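Local coordinates for endoglucanase (Ruminococcus champanellensis, PDB 6WQV), which probably hydrolyses internal beta-glycosidic bonds of cellulose and, as a broad-specificity family 5 endoglucanase, of related plant polysaccharides such as xylan, at residues N31-T36 with V76-I81; A95-V100 with A147-S152; E180-I185 with P211-S216; I282-G287 with Y314-I319. One frame throughout, in Å; residues are numbered along the deposited sequence. Where two conformers were deposited one is given.

Contact 1: N31-T36 with V76-I81; sequences NTLDAT and VPVSWI. With BGC (beta-D-glucopyranose), chain E.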
loop_
_atom_site.group_PDB
_atom_site.type_symbol
_atom_site.label_atom_id
_atom_site.label_comp_id
_atom_site.label_asym_id
_atom_site.label_seq_id
_atom_site.Cartn_x
_atom_site.Cartn_y
_atom_site.Cartn_z
ATOM N N ASN A 31 -1.941 -6.052 -8.431
ATOM C CA ASN A 31 -2.313 -7.367 -8.970
ATOM C C ASN A 31 -1.127 -8.106 -9.610
ATOM O O ASN A 31 -1.290 -8.853 -10.582
ATOM C CB ASN A 31 -3.488 -7.270 -9.953
ATOM C CG ASN A 31 -4.834 -7.181 -9.269
ATOM O OD1 ASN A 31 -4.908 -7.015 -8.051
ATOM N ND2 ASN A 31 -5.902 -7.296 -10.043
ATOM N N THR A 32 0.058 -7.930 -9.020
ATOM C CA THR A 32 1.316 -8.424 -9.564
ATOM C C THR A 32 1.974 -9.305 -8.518
ATOM O O THR A 32 1.617 -10.485 -8.396
ATOM C CB THR A 32 2.131 -7.222 -10.061
ATOM O OG1 THR A 32 1.338 -6.462 -10.993
ATOM C CG2 THR A 32 3.396 -7.641 -10.755
ATOM N N LEU A 33 2.960 -8.807 -7.757
ATOM C CA LEU A 33 3.577 -9.634 -6.716
ATOM C C LEU A 33 2.626 -9.899 -5.556
ATOM O O LEU A 33 2.923 -10.759 -4.714
ATOM C CB LEU A 33 4.874 -8.994 -6.227
ATOM C CG LEU A 33 5.914 -8.712 -7.323
ATOM C CD1 LEU A 33 7.176 -8.097 -6.700
ATOM C CD2 LEU A 33 6.234 -9.963 -8.139
ATOM N N ASP A 34 1.488 -9.192 -5.516
ATOM C CA ASP A 34 0.418 -9.414 -4.551
ATOM C C ASP A 34 -0.564 -10.507 -4.971
ATOM O O ASP A 34 -1.400 -10.907 -4.151
ATOM C CB ASP A 34 -0.357 -8.109 -4.278
ATOM C CG ASP A 34 -0.708 -7.313 -5.551
ATOM O OD1 ASP A 34 0.176 -7.122 -6.416
ATOM O OD2 ASP A 34 -1.864 -6.847 -5.652
ATOM N N ALA A 35 -0.498 -11.004 -6.205
ATOM C CA ALA A 35 -1.431 -12.032 -6.635
ATOM C C ALA A 35 -1.234 -13.305 -5.826
ATOM O O ALA A 35 -0.104 -13.741 -5.581
ATOM C CB ALA A 35 -1.239 -12.318 -8.125
ATOM N N THR A 36 -2.344 -13.902 -5.398
ATOM C CA THR A 36 -2.330 -15.159 -4.666
ATOM C C THR A 36 -2.949 -16.272 -5.503
ATOM O O THR A 36 -3.774 -16.026 -6.389
ATOM C CB THR A 36 -3.086 -15.049 -3.334
ATOM O OG1 THR A 36 -4.442 -14.646 -3.572
ATOM C CG2 THR A 36 -2.418 -14.049 -2.402
ATOM N N VAL A 76 5.090 -1.301 -4.028
ATOM C CA VAL A 76 5.219 -2.668 -4.525
ATOM C C VAL A 76 4.500 -3.591 -3.546
ATOM O O VAL A 76 5.126 -4.088 -2.589
ATOM C CB VAL A 76 6.690 -3.062 -4.712
ATOM C CG1 VAL A 76 6.813 -4.488 -5.223
ATOM C CG2 VAL A 76 7.376 -2.106 -5.673
ATOM N N PRO A 77 3.205 -3.834 -3.730
ATOM C CA PRO A 77 2.504 -4.779 -2.846
ATOM C C PRO A 77 2.988 -6.191 -3.118
ATOM O O PRO A 77 3.087 -6.618 -4.273
ATOM C CB PRO A 77 1.034 -4.605 -3.229
ATOM C CG PRO A 77 1.062 -4.154 -4.660
ATOM C CD PRO A 77 2.323 -3.319 -4.795
ATOM N N VAL A 78 3.300 -6.924 -2.057
ATOM C CA VAL A 78 3.811 -8.278 -2.182
ATOM C C VAL A 78 3.033 -9.194 -1.263
ATOM O O VAL A 78 2.964 -8.956 -0.049
ATOM C CB VAL A 78 5.309 -8.371 -1.857
ATOM C CG1 VAL A 78 5.782 -9.820 -1.983
ATOM C CG2 VAL A 78 6.122 -7.443 -2.738
ATOM N N SER A 79 2.472 -10.256 -1.819
ATOM C CA SER A 79 1.880 -11.324 -1.026
ATOM C C SER A 79 2.916 -12.424 -0.876
ATOM O O SER A 79 3.414 -12.959 -1.870
ATOM C CB SER A 79 0.594 -11.837 -1.661
ATOM O OG SER A 79 -0.388 -10.815 -1.637
ATOM N N TRP A 80 3.270 -12.722 0.371
ATOM C CA TRP A 80 4.307 -13.695 0.680
ATOM C C TRP A 80 3.759 -15.071 1.020
ATOM O O TRP A 80 4.520 -16.043 1.005
ATOM C CB TRP A 80 5.148 -13.168 1.852
ATOM C CG TRP A 80 5.742 -11.802 1.594
ATOM C CD1 TRP A 80 5.132 -10.591 1.775
ATOM C CD2 TRP A 80 7.064 -11.515 1.100
ATOM N NE1 TRP A 80 5.994 -9.570 1.436
ATOM C CE2 TRP A 80 7.178 -10.110 1.016
ATOM C CE3 TRP A 80 8.155 -12.306 0.722
ATOM C CZ2 TRP A 80 8.341 -9.482 0.562
ATOM C CZ3 TRP A 80 9.313 -11.677 0.280
ATOM C CH2 TRP A 80 9.398 -10.281 0.213
ATOM N N ILE A 81 2.453 -15.179 1.271
ATOM C CA ILE A 81 1.874 -16.406 1.816
ATOM C C ILE A 81 2.200 -17.628 0.957
ATOM O O ILE A 81 2.560 -18.688 1.478
ATOM C CB ILE A 81 0.361 -16.232 2.037
ATOM C CG1 ILE A 81 -0.247 -17.484 2.660
ATOM C CG2 ILE A 81 -0.352 -15.898 0.729
ATOM C CD1 ILE A 81 -1.720 -17.342 3.001
HETATM C C2 BGC E . -7.931 -5.455 -7.119
HETATM C C3 BGC E . -8.757 -6.588 -7.636
HETATM C C4 BGC E . -8.402 -7.902 -6.988
HETATM C C5 BGC E . -8.477 -7.808 -5.479
HETATM C C6 BGC E . -7.990 -9.011 -4.735
HETATM C C1 BGC E . -8.008 -5.354 -5.602
HETATM O O2 BGC E . -8.364 -4.203 -7.705
HETATM O O3 BGC E . -8.563 -6.682 -9.092
HETATM O O4 BGC E . -9.388 -8.932 -7.370
HETATM O O5 BGC E . -7.631 -6.673 -5.016
HETATM O O6 BGC E . -8.298 -8.874 -3.344
HETATM O O HOH W 1 3.455 -6.041 -7.001
HETATM O O HOH W 2 2.517 -13.801 -4.606
#

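Contact 2: A95-V100 with A147-S152; sequences AWMNRV and ATRFGS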
loop_
_atom_site.group_PDB
_atom_site.type_symbol
_atom_site.label_atom_id
_atom_site.label_comp_id
_atom_site.label_asym_id
_atom_site.label_seq_id
_atom_site.Cartn_x
_atom_site.Cartn_y
_atom_site.Cartn_z
ATOM N N ALA A 95 13.912 -17.959 -4.424
ATOM C CA ALA A 95 13.632 -17.453 -5.765
ATOM C C ALA A 95 12.631 -16.307 -5.720
ATOM O O ALA A 95 12.720 -15.359 -6.511
ATOM C CB ALA A 95 13.109 -18.577 -6.659
ATOM N N TRP A 96 11.667 -16.376 -4.805
ATOM C CA TRP A 96 10.702 -15.294 -4.668
ATOM C C TRP A 96 11.363 -14.046 -4.114
ATOM O O TRP A 96 11.153 -12.943 -4.621
ATOM C CB TRP A 96 9.580 -15.727 -3.740
ATOM C CG TRP A 96 8.510 -14.704 -3.559
ATOM C CD1 TRP A 96 8.189 -14.039 -2.407
ATOM C CD2 TRP A 96 7.596 -14.240 -4.556
ATOM N NE1 TRP A 96 7.134 -13.191 -2.633
ATOM C CE2 TRP A 96 6.754 -13.297 -3.947
ATOM C CE3 TRP A 96 7.414 -14.535 -5.906
ATOM C CZ2 TRP A 96 5.742 -12.646 -4.636
ATOM C CZ3 TRP A 96 6.413 -13.892 -6.591
ATOM C CH2 TRP A 96 5.584 -12.959 -5.957
ATOM N N MET A 97 12.153 -14.201 -3.046
ATOM C CA MET A 97 12.838 -13.046 -2.485
ATOM C C MET A 97 13.711 -12.374 -3.536
ATOM O O MET A 97 13.766 -11.142 -3.602
ATOM C CB MET A 97 13.657 -13.460 -1.262
ATOM C CG MET A 97 14.273 -12.289 -0.509
ATOM S SD MET A 97 13.068 -11.255 0.358
ATOM C CE MET A 97 12.850 -12.128 1.906
ATOM N N ASN A 98 14.372 -13.173 -4.389
ATOM C CA ASN A 98 15.219 -12.614 -5.439
ATOM C C ASN A 98 14.395 -11.805 -6.431
ATOM O O ASN A 98 14.813 -10.723 -6.861
ATOM C CB ASN A 98 15.968 -13.722 -6.185
ATOM C CG ASN A 98 17.067 -14.364 -5.359
ATOM O OD1 ASN A 98 17.465 -13.847 -4.316
ATOM N ND2 ASN A 98 17.571 -15.497 -5.828
ATOM N N ARG A 99 13.228 -12.317 -6.821
ATOM C CA ARG A 99 12.393 -11.573 -7.759
ATOM C C ARG A 99 11.874 -10.285 -7.135
ATOM O O ARG A 99 11.856 -9.234 -7.790
ATOM C CB ARG A 99 11.239 -12.446 -8.255
ATOM C CG ARG A 99 10.296 -11.725 -9.204
ATOM C CD ARG A 99 11.009 -11.169 -10.426
ATOM N NE ARG A 99 10.064 -10.431 -11.257
ATOM C CZ ARG A 99 10.404 -9.558 -12.202
ATOM N NH1 ARG A 99 11.672 -9.287 -12.454
ATOM N NH2 ARG A 99 9.451 -8.938 -12.884
ATOM N N VAL A 100 11.429 -10.340 -5.873
ATOM C CA VAL A 100 10.982 -9.122 -5.208
ATOM C C VAL A 100 12.092 -8.079 -5.234
ATOM O O VAL A 100 11.852 -6.899 -5.517
ATOM C CB VAL A 100 10.516 -9.424 -3.767
ATOM C CG1 VAL A 100 10.192 -8.126 -3.036
ATOM C CG2 VAL A 100 9.300 -10.331 -3.756
ATOM N N ALA A 147 13.443 -7.564 6.242
ATOM C CA ALA A 147 14.238 -6.425 6.673
ATOM C C ALA A 147 15.724 -6.685 6.484
ATOM O O ALA A 147 16.476 -5.771 6.131
ATOM C CB ALA A 147 13.936 -6.089 8.131
ATOM N N THR A 148 16.180 -7.916 6.717
ATOM C CA THR A 148 17.602 -8.178 6.530
ATOM C C THR A 148 17.970 -8.168 5.053
ATOM O O THR A 148 19.034 -7.660 4.680
ATOM C CB THR A 148 18.047 -9.467 7.222
ATOM O OG1 THR A 148 17.319 -10.591 6.730
ATOM C CG2 THR A 148 17.827 -9.370 8.712
ATOM N N ARG A 149 17.110 -8.705 4.181
ATOM C CA ARG A 149 17.446 -8.685 2.760
ATOM C C ARG A 149 17.583 -7.254 2.252
ATOM O O ARG A 149 18.455 -6.960 1.422
ATOM C CB ARG A 149 16.398 -9.441 1.938
ATOM C CG ARG A 149 16.581 -9.299 0.423
ATOM C CD ARG A 149 17.873 -9.947 -0.079
ATOM N NE ARG A 149 17.758 -11.399 -0.167
ATOM C CZ ARG A 149 17.591 -12.096 -1.292
ATOM N NH1 ARG A 149 17.511 -11.498 -2.475
ATOM N NH2 ARG A 149 17.497 -13.414 -1.220
ATOM N N PHE A 150 16.725 -6.352 2.736
ATOM C CA PHE A 150 16.619 -4.991 2.231
ATOM C C PHE A 150 17.258 -3.971 3.160
ATOM O O PHE A 150 17.066 -2.768 2.975
ATOM C CB PHE A 150 15.153 -4.656 1.930
ATOM C CG PHE A 150 14.605 -5.396 0.741
ATOM C CD1 PHE A 150 14.808 -4.911 -0.541
ATOM C CD2 PHE A 150 13.926 -6.593 0.901
ATOM C CE1 PHE A 150 14.337 -5.605 -1.638
ATOM C CE2 PHE A 150 13.444 -7.284 -0.196
ATOM C CZ PHE A 150 13.654 -6.795 -1.464
ATOM N N GLY A 151 18.056 -4.422 4.124
ATOM C CA GLY A 151 18.556 -3.519 5.139
ATOM C C GLY A 151 19.561 -2.497 4.659
ATOM O O GLY A 151 19.725 -1.462 5.311
ATOM N N SER A 152 20.235 -2.764 3.533
ATOM C CA SER A 152 21.277 -1.875 3.036
ATOM C C SER A 152 20.730 -0.689 2.251
ATOM O O SER A 152 21.487 0.245 1.963
ATOM C CB SER A 152 22.257 -2.652 2.147
ATOM O OG SER A 152 21.606 -3.160 0.992
#

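Contact 3: E180-I185 with P211-S216; sequences EARQVI and PTYAAS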
loop_
_atom_site.group_PDB
_atom_site.type_symbol
_atom_site.label_atom_id
_atom_site.label_comp_id
_atom_site.label_asym_id
_atom_site.label_seq_id
_atom_site.Cartn_x
_atom_site.Cartn_y
_atom_site.Cartn_z
ATOM N N GLU A 180 -11.976 -6.091 19.741
ATOM C CA GLU A 180 -10.871 -7.030 19.886
ATOM C C GLU A 180 -9.940 -6.977 18.681
ATOM O O GLU A 180 -8.715 -6.956 18.837
ATOM C CB GLU A 180 -11.431 -8.436 20.106
ATOM C CG GLU A 180 -10.388 -9.529 20.195
ATOM C CD GLU A 180 -10.985 -10.893 20.498
ATOM O OE1 GLU A 180 -12.007 -10.957 21.216
ATOM O OE2 GLU A 180 -10.430 -11.903 20.014
ATOM N N ALA A 181 -10.498 -6.942 17.470
ATOM C CA ALA A 181 -9.648 -6.915 16.285
ATOM C C ALA A 181 -8.814 -5.642 16.231
ATOM O O ALA A 181 -7.641 -5.670 15.842
ATOM C CB ALA A 181 -10.498 -7.017 15.021
ATOM N N ARG A 182 -9.421 -4.502 16.570
ATOM C CA ARG A 182 -8.682 -3.244 16.519
ATOM C C ARG A 182 -7.557 -3.241 17.541
ATOM O O ARG A 182 -6.458 -2.740 17.274
ATOM C CB ARG A 182 -9.651 -2.077 16.695
ATOM C CG ARG A 182 -10.719 -2.060 15.600
ATOM C CD ARG A 182 -11.655 -0.862 15.662
ATOM N NE ARG A 182 -12.474 -0.757 16.865
ATOM C CZ ARG A 182 -13.735 -1.177 16.975
ATOM N NH1 ARG A 182 -14.349 -1.780 15.961
ATOM N NH2 ARG A 182 -14.379 -0.998 18.116
ATOM N N GLN A 183 -7.811 -3.814 18.724
ATOM C CA GLN A 183 -6.757 -3.943 19.723
ATOM C C GLN A 183 -5.616 -4.804 19.203
ATOM O O GLN A 183 -4.445 -4.414 19.264
ATOM C CB GLN A 183 -7.315 -4.580 20.996
ATOM C CG GLN A 183 -8.176 -3.695 21.865
ATOM C CD GLN A 183 -8.818 -4.471 23.005
ATOM O OE1 GLN A 183 -8.953 -5.695 22.941
ATOM N NE2 GLN A 183 -9.212 -3.763 24.056
ATOM N N VAL A 184 -5.938 -6.008 18.721
ATOM C CA VAL A 184 -4.904 -6.945 18.290
ATOM C C VAL A 184 -4.039 -6.352 17.179
ATOM O O VAL A 184 -2.824 -6.575 17.140
ATOM C CB VAL A 184 -5.557 -8.282 17.884
ATOM C CG1 VAL A 184 -4.536 -9.208 17.261
ATOM C CG2 VAL A 184 -6.181 -8.959 19.105
ATOM N N ILE A 185 -4.643 -5.580 16.267
ATOM C CA ILE A 185 -3.871 -4.954 15.189
ATOM C C ILE A 185 -2.807 -4.009 15.739
ATOM O O ILE A 185 -1.700 -3.926 15.186
ATOM C CB ILE A 185 -4.835 -4.296 14.172
ATOM C CG1 ILE A 185 -5.522 -5.400 13.354
ATOM C CG2 ILE A 185 -4.100 -3.287 13.300
ATOM C CD1 ILE A 185 -6.751 -4.951 12.609
ATOM N N PRO A 211 -0.859 0.408 8.881
ATOM C CA PRO A 211 -2.277 0.719 8.648
ATOM C C PRO A 211 -3.108 0.711 9.913
ATOM O O PRO A 211 -2.746 0.057 10.895
ATOM C CB PRO A 211 -2.728 -0.426 7.739
ATOM C CG PRO A 211 -1.936 -1.598 8.301
ATOM C CD PRO A 211 -0.586 -1.029 8.726
ATOM N N THR A 212 -4.235 1.415 9.887
ATOM C CA THR A 212 -5.317 1.157 10.815
ATOM C C THR A 212 -6.020 -0.135 10.408
ATOM O O THR A 212 -5.683 -0.773 9.401
ATOM C CB THR A 212 -6.318 2.297 10.721
ATOM O OG1 THR A 212 -6.702 2.404 9.346
ATOM C CG2 THR A 212 -5.713 3.624 11.177
ATOM N N TYR A 213 -7.026 -0.522 11.194
ATOM C CA TYR A 213 -7.932 -1.598 10.811
ATOM C C TYR A 213 -8.417 -1.369 9.377
ATOM O O TYR A 213 -8.963 -0.309 9.065
ATOM C CB TYR A 213 -9.128 -1.664 11.785
ATOM C CG TYR A 213 -10.094 -2.766 11.405
ATOM C CD1 TYR A 213 -11.000 -2.579 10.374
ATOM C CD2 TYR A 213 -10.061 -4.009 12.025
ATOM C CE1 TYR A 213 -11.849 -3.586 9.973
ATOM C CE2 TYR A 213 -10.913 -5.027 11.630
ATOM C CZ TYR A 213 -11.801 -4.811 10.602
ATOM O OH TYR A 213 -12.651 -5.818 10.208
ATOM N N ALA A 214 -8.204 -2.359 8.509
ATOM C CA ALA A 214 -8.588 -2.330 7.088
ATOM C C ALA A 214 -8.033 -1.118 6.336
ATOM O O ALA A 214 -8.523 -0.787 5.246
ATOM C CB ALA A 214 -10.102 -2.447 6.886
ATOM N N ALA A 215 -7.000 -0.478 6.875
ATOM C CA ALA A 215 -6.478 0.784 6.341
ATOM C C ALA A 215 -7.595 1.804 6.138
ATOM O O ALA A 215 -7.569 2.613 5.206
ATOM C CB ALA A 215 -5.686 0.571 5.050
ATOM N N SER A 216 -8.586 1.769 7.023
ATOM C CA SER A 216 -9.747 2.634 6.934
ATOM C C SER A 216 -9.629 3.770 7.933
ATOM O O SER A 216 -9.145 3.587 9.057
ATOM C CB SER A 216 -11.030 1.854 7.221
ATOM O OG SER A 216 -12.158 2.714 7.304
#

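Contact 4: I282-G287 with Y314-I319; sequences IPVIIG and YNIRCI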
loop_
_atom_site.group_PDB
_atom_site.type_symbol
_atom_site.label_atom_id
_atom_site.label_comp_id
_atom_site.label_asym_id
_atom_site.label_seq_id
_atom_site.Cartn_x
_atom_site.Cartn_y
_atom_site.Cartn_z
ATOM N N ILE A 282 0.668 13.146 13.478
ATOM C CA ILE A 282 0.921 11.786 13.014
ATOM C C ILE A 282 0.956 11.826 11.493
ATOM O O ILE A 282 -0.084 12.044 10.851
ATOM C CB ILE A 282 -0.141 10.798 13.510
ATOM C CG1 ILE A 282 -0.197 10.753 15.030
ATOM C CG2 ILE A 282 0.169 9.402 12.976
ATOM C CD1 ILE A 282 -1.242 9.789 15.549
ATOM N N PRO A 283 2.107 11.613 10.863
ATOM C CA PRO A 283 2.143 11.620 9.399
ATOM C C PRO A 283 1.222 10.561 8.814
ATOM O O PRO A 283 1.053 9.472 9.369
ATOM C CB PRO A 283 3.613 11.320 9.077
ATOM C CG PRO A 283 4.357 11.708 10.293
ATOM C CD PRO A 283 3.444 11.433 11.454
ATOM N N VAL A 284 0.629 10.886 7.669
ATOM C CA VAL A 284 -0.315 9.993 7.012
ATOM C C VAL A 284 -0.166 10.110 5.501
ATOM O O VAL A 284 0.115 11.187 4.961
ATOM C CB VAL A 284 -1.776 10.258 7.468
ATOM C CG1 VAL A 284 -2.191 11.693 7.133
ATOM C CG2 VAL A 284 -2.728 9.238 6.865
ATOM N N ILE A 285 -0.355 8.985 4.821
ATOM C CA ILE A 285 -0.295 8.897 3.368
ATOM C C ILE A 285 -1.510 8.108 2.905
ATOM O O ILE A 285 -1.989 7.213 3.608
ATOM C CB ILE A 285 1.017 8.226 2.898
ATOM C CG1 ILE A 285 1.179 8.340 1.384
ATOM C CG2 ILE A 285 1.060 6.753 3.340
ATOM C CD1 ILE A 285 2.581 8.029 0.901
ATOM N N ILE A 286 -2.036 8.462 1.733
ATOM C CA ILE A 286 -3.087 7.668 1.087
ATOM C C ILE A 286 -2.364 6.684 0.174
ATOM O O ILE A 286 -1.998 6.992 -0.963
ATOM C CB ILE A 286 -4.120 8.536 0.367
ATOM C CG1 ILE A 286 -4.915 9.339 1.400
ATOM C CG2 ILE A 286 -5.052 7.662 -0.478
ATOM C CD1 ILE A 286 -5.719 10.479 0.834
ATOM N N GLY A 287 -2.122 5.477 0.702
ATOM C CA GLY A 287 -1.311 4.498 0.003
ATOM C C GLY A 287 -2.015 3.793 -1.125
ATOM O O GLY A 287 -1.342 3.173 -1.959
ATOM N N TYR A 314 -4.193 19.476 2.092
ATOM C CA TYR A 314 -4.004 18.955 3.445
ATOM C C TYR A 314 -2.635 18.309 3.618
ATOM O O TYR A 314 -2.398 17.629 4.622
ATOM C CB TYR A 314 -5.116 17.957 3.814
ATOM C CG TYR A 314 -6.474 18.611 3.960
ATOM C CD1 TYR A 314 -6.696 19.590 4.919
ATOM C CD2 TYR A 314 -7.526 18.262 3.120
ATOM C CE1 TYR A 314 -7.934 20.209 5.041
ATOM C CE2 TYR A 314 -8.771 18.876 3.237
ATOM C CZ TYR A 314 -8.964 19.839 4.199
ATOM O OH TYR A 314 -10.188 20.463 4.348
ATOM N N ASN A 315 -1.732 18.492 2.653
ATOM C CA ASN A 315 -0.385 17.917 2.691
ATOM C C ASN A 315 -0.414 16.391 2.817
ATOM O O ASN A 315 0.370 15.799 3.562
ATOM C CB ASN A 315 0.484 18.556 3.780
ATOM C CG ASN A 315 1.980 18.392 3.515
ATOM O OD1 ASN A 315 2.413 18.289 2.366
ATOM N ND2 ASN A 315 2.771 18.370 4.582
ATOM N N ILE A 316 -1.291 15.743 2.052
ATOM C CA ILE A 316 -1.421 14.287 2.052
ATOM C C ILE A 316 -1.031 13.766 0.672
ATOM O O ILE A 316 -1.703 14.069 -0.320
ATOM C CB ILE A 316 -2.840 13.826 2.403
ATOM C CG1 ILE A 316 -3.235 14.314 3.795
ATOM C CG2 ILE A 316 -2.913 12.305 2.341
ATOM C CD1 ILE A 316 -4.683 14.075 4.133
ATOM N N ARG A 317 0.038 12.970 0.618
ATOM C CA ARG A 317 0.448 12.346 -0.632
ATOM C C ARG A 317 -0.485 11.195 -0.973
ATOM O O ARG A 317 -1.044 10.533 -0.088
ATOM C CB ARG A 317 1.858 11.771 -0.502
ATOM C CG ARG A 317 2.955 12.745 -0.145
ATOM C CD ARG A 317 3.193 13.749 -1.248
ATOM N NE ARG A 317 2.323 14.899 -1.063
ATOM C CZ ARG A 317 2.565 15.893 -0.212
ATOM N NH1 ARG A 317 3.657 15.886 0.538
ATOM N NH2 ARG A 317 1.702 16.888 -0.111
ATOM N N CYS A 318 -0.631 10.932 -2.278
ATOM C CA CYS A 318 -1.555 9.926 -2.791
ATOM C C CYS A 318 -0.852 8.957 -3.730
ATOM O O CYS A 318 0.036 9.355 -4.490
ATOM C CB CYS A 318 -2.690 10.611 -3.568
ATOM S SG CYS A 318 -3.669 11.763 -2.575
ATOM N N ILE A 319 -1.290 7.691 -3.707
ATOM C CA ILE A 319 -0.699 6.618 -4.512
ATOM C C ILE A 319 -1.817 5.883 -5.252
ATOM O O ILE A 319 -2.636 5.198 -4.634
ATOM C CB ILE A 319 0.132 5.642 -3.657
ATOM C CG1 ILE A 319 1.112 6.402 -2.763
ATOM C CG2 ILE A 319 0.880 4.664 -4.552
ATOM C CD1 ILE A 319 2.116 5.507 -2.021
HETATM O O HOH W 3 1.559 12.287 2.924
#

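Contact 1: N31-T36 with V76-I81
Asp34 packs its side chain alongside Pro77, both pointing the same way. Asp34 CB lies 3.8 Å from the carbonyl O of Pro77, and its CG sits against the proline CG. Beyond it the carboxylate turns back onto its own loop: Asp34 OD1 accepts Thr32 N at 2.7 Å, met from above the carboxylate plane, while its OD2 takes Asn31 N at 2.9 Å on its syn lone pair. The first torsion makes this possible, for CG stands between the backbone N and the carbonyl carbon (chi1 45°), folded over the type I turn that runs from Thr32 to Ala35. With Asp34 replaced by an alanine, the amides of Asn31 and Thr32 would probably lose their acceptor and the turn would be free to shift against Pro77. Two hydrogen bonds to main-chain oxygens tie the loops together: Ser79 N reaches Leu33 O at 3.0 Å, and the side-chain OG of Ser79 donates to Asp34 O at 2.7 Å. A water bridges Leu33 N and Pro77 O. On the apolar side, Leu33 runs beside Val78, CB to CG2, and its CD1 touches Val76 CG1 at 3.9 Å. Asn31, just ahead of the turn and held by its backbone N to Asp34, gives a nearly straight bond (164°) from ND2 to O3 of the bound glucose at 2.9 Å; Glu331, Trp321 and Asn323 bind the same sugar. Two loops that follow neighbouring strands, 26-29 and 73-76, thus join at the C-terminal end of a (beta/alpha)8 barrel, where family 5 glycosidases build their sugar-binding cleft.

Contact 2: A95-V100 with A147-S152
Asn98 OD1 is gripped by two nitrogens of Arg149, NH1 at 3.0 Å and NH2 at 3.1 Å, which approach end-on. The oxygen lies in the guanidinium plane; NH1 meets it in the amide's carbonyl plane, whereas NH2 is tilted from that plane, as the two flat groups are turned 46° apart. Neither bond is straight, the N-H...O angles being 151° from NH1 and 143° from NH2, as expected when two donors share one acceptor. Met97 lies over one face of the same guanidinium, with its CG above the centre and 3.4 Å from Arg149 CZ. Bends at chi2 and chi3 fold the arginine chain back, laying its guanidinium beneath Met97 CG; the two side chains run antiparallel. Arg149 NH1 also bonds Gln101 OE1, and NH2 forms a salt bridge with Glu94, which probably offsets the positive charge. A leucine in place of Arg149 would probably leave Asn98 OD1 without its two donors and Glu94 without its countercharge, and would take the flat cover off Met97. Deeper in, Met97 SD comes to 4.0 Å from Phe150 CE2, an oblique Met-aromatic contact, and Val100 CG1 lies the same 4.0 Å from Phe150 CZ. Phe150 follows the last turn of helix 129-149 and also packs on Leu157 and Phe159 of strand 157-160. With Val100 it touches Leu116 of strand 113-117, so helices 94-108 and 129-149 meet over the outer surface of the barrel wall.

Contact 3: E180-I185 with P211-S216
Ile185 sets CD1 against the ring of Tyr213, 3.5 Å from CD2, in an oblique approach that also brings the methyl to 4.0 Å from Tyr213 CA. CG1 stands anti to the carbonyl carbon (chi1 -73°) and the chain then extends, carrying CD1 out from helix 179-197 to the tyrosine. One turn earlier, Ala181 adds its methyl at the ring's edge, CB lying 4.0 Å from CE2 of Tyr213. Arg182 joins with its aliphatic part: CG passes 4.1 Å from Tyr213 CD2, while the guanidinium plane is turned 73° from the ring. The arginine's charged end is engaged elsewhere, in a salt bridge to Asp224 and a bond to Gly176 O. Tyr213 reaches the helix because its ring is directed away from the backbone N (chi1 180°), and its OH is held by Glu173 O and Leu167 N. Beside it Thr212 OG1 donates to Ser216 O at 2.7 Å, tying up the loop that follows barrel strand 208-211. Between the side chains the contact is carbon packing, which joins helix and loop, whereas the polar ends of Arg182 and Tyr213 fix their direction through partners elsewhere.

Contact 4: I282-G287 with Y314-I319
Val284 meets the neighbouring strand only loosely and through a water: its CG1 lies 4.4 Å from Ile316 CG1, and its carbonyl O is linked to Arg317 N by a water that donates to the first at 2.7 Å and accepts from the second at 2.8 Å. Ile285 follows with CG1 held away from its backbone N (chi1 -171°), which lays that carbon 3.5 Å from Arg317 O; its CD1 touches Ile319 CD1 at 3.9 Å and also nears Arg317 CB. The guanidinium of Arg317 bends off to grip Asn315 OD1, chiefly through NH2, with Leu20 O as a further partner of NH1. At Ile286 the strands pair directly. Its N-H meets Arg317 O at 2.9 Å, nearly in line with the carbonyl bond, and its own O takes Ile319 N in a weak bond bent to 127°; the same oxygen also meets Cys318 CA in a CA-H...O contact. Ile286 and Cys318 form a parallel bridge and send their side chains to the same face, where helix 297-313 packs through Tyr307; Ile286 CD1 touches Ile316 CG2 at 3.7 Å and lies near Cys318 SG. Gly287 ends the walk with its carbonyl O 3.3 Å from Ile319 CB, and Asn28 and Asp239 hold its O and N. The two strands are the first and last elements of one beta-alpha-beta unit, joined by helix 297-313, and lie next to each other in the barrel. Backbone groups and one water tie them, while mainly apolar side chains, chiefly isoleucines, pack alongside.

All four contacts belong to one (beta/alpha)8 barrel. Contacts 1 and 2 touch directly, their centres 14 Å apart: Trp96 of helix 94-108 packs its ring against Leu33 O and Val78 of contact 1 and meets Trp80 there, coupling a sugar-side loop to the outer helices. Contacts 3 and 4 come within about 7 Å at their nearest atoms, as do contacts 1 and 4, which lie on opposite sides of the chain's centre. Only contact 1 holds a residue of the glycan pocket, Asn31. The bound alpha-D-glucopyranose lies about 5 Å from the side chain of Asp34 in contact 1, about 8 Å from Gly287 in contact 4 and about 9 Å from the side chain of Pro211 in contact 3.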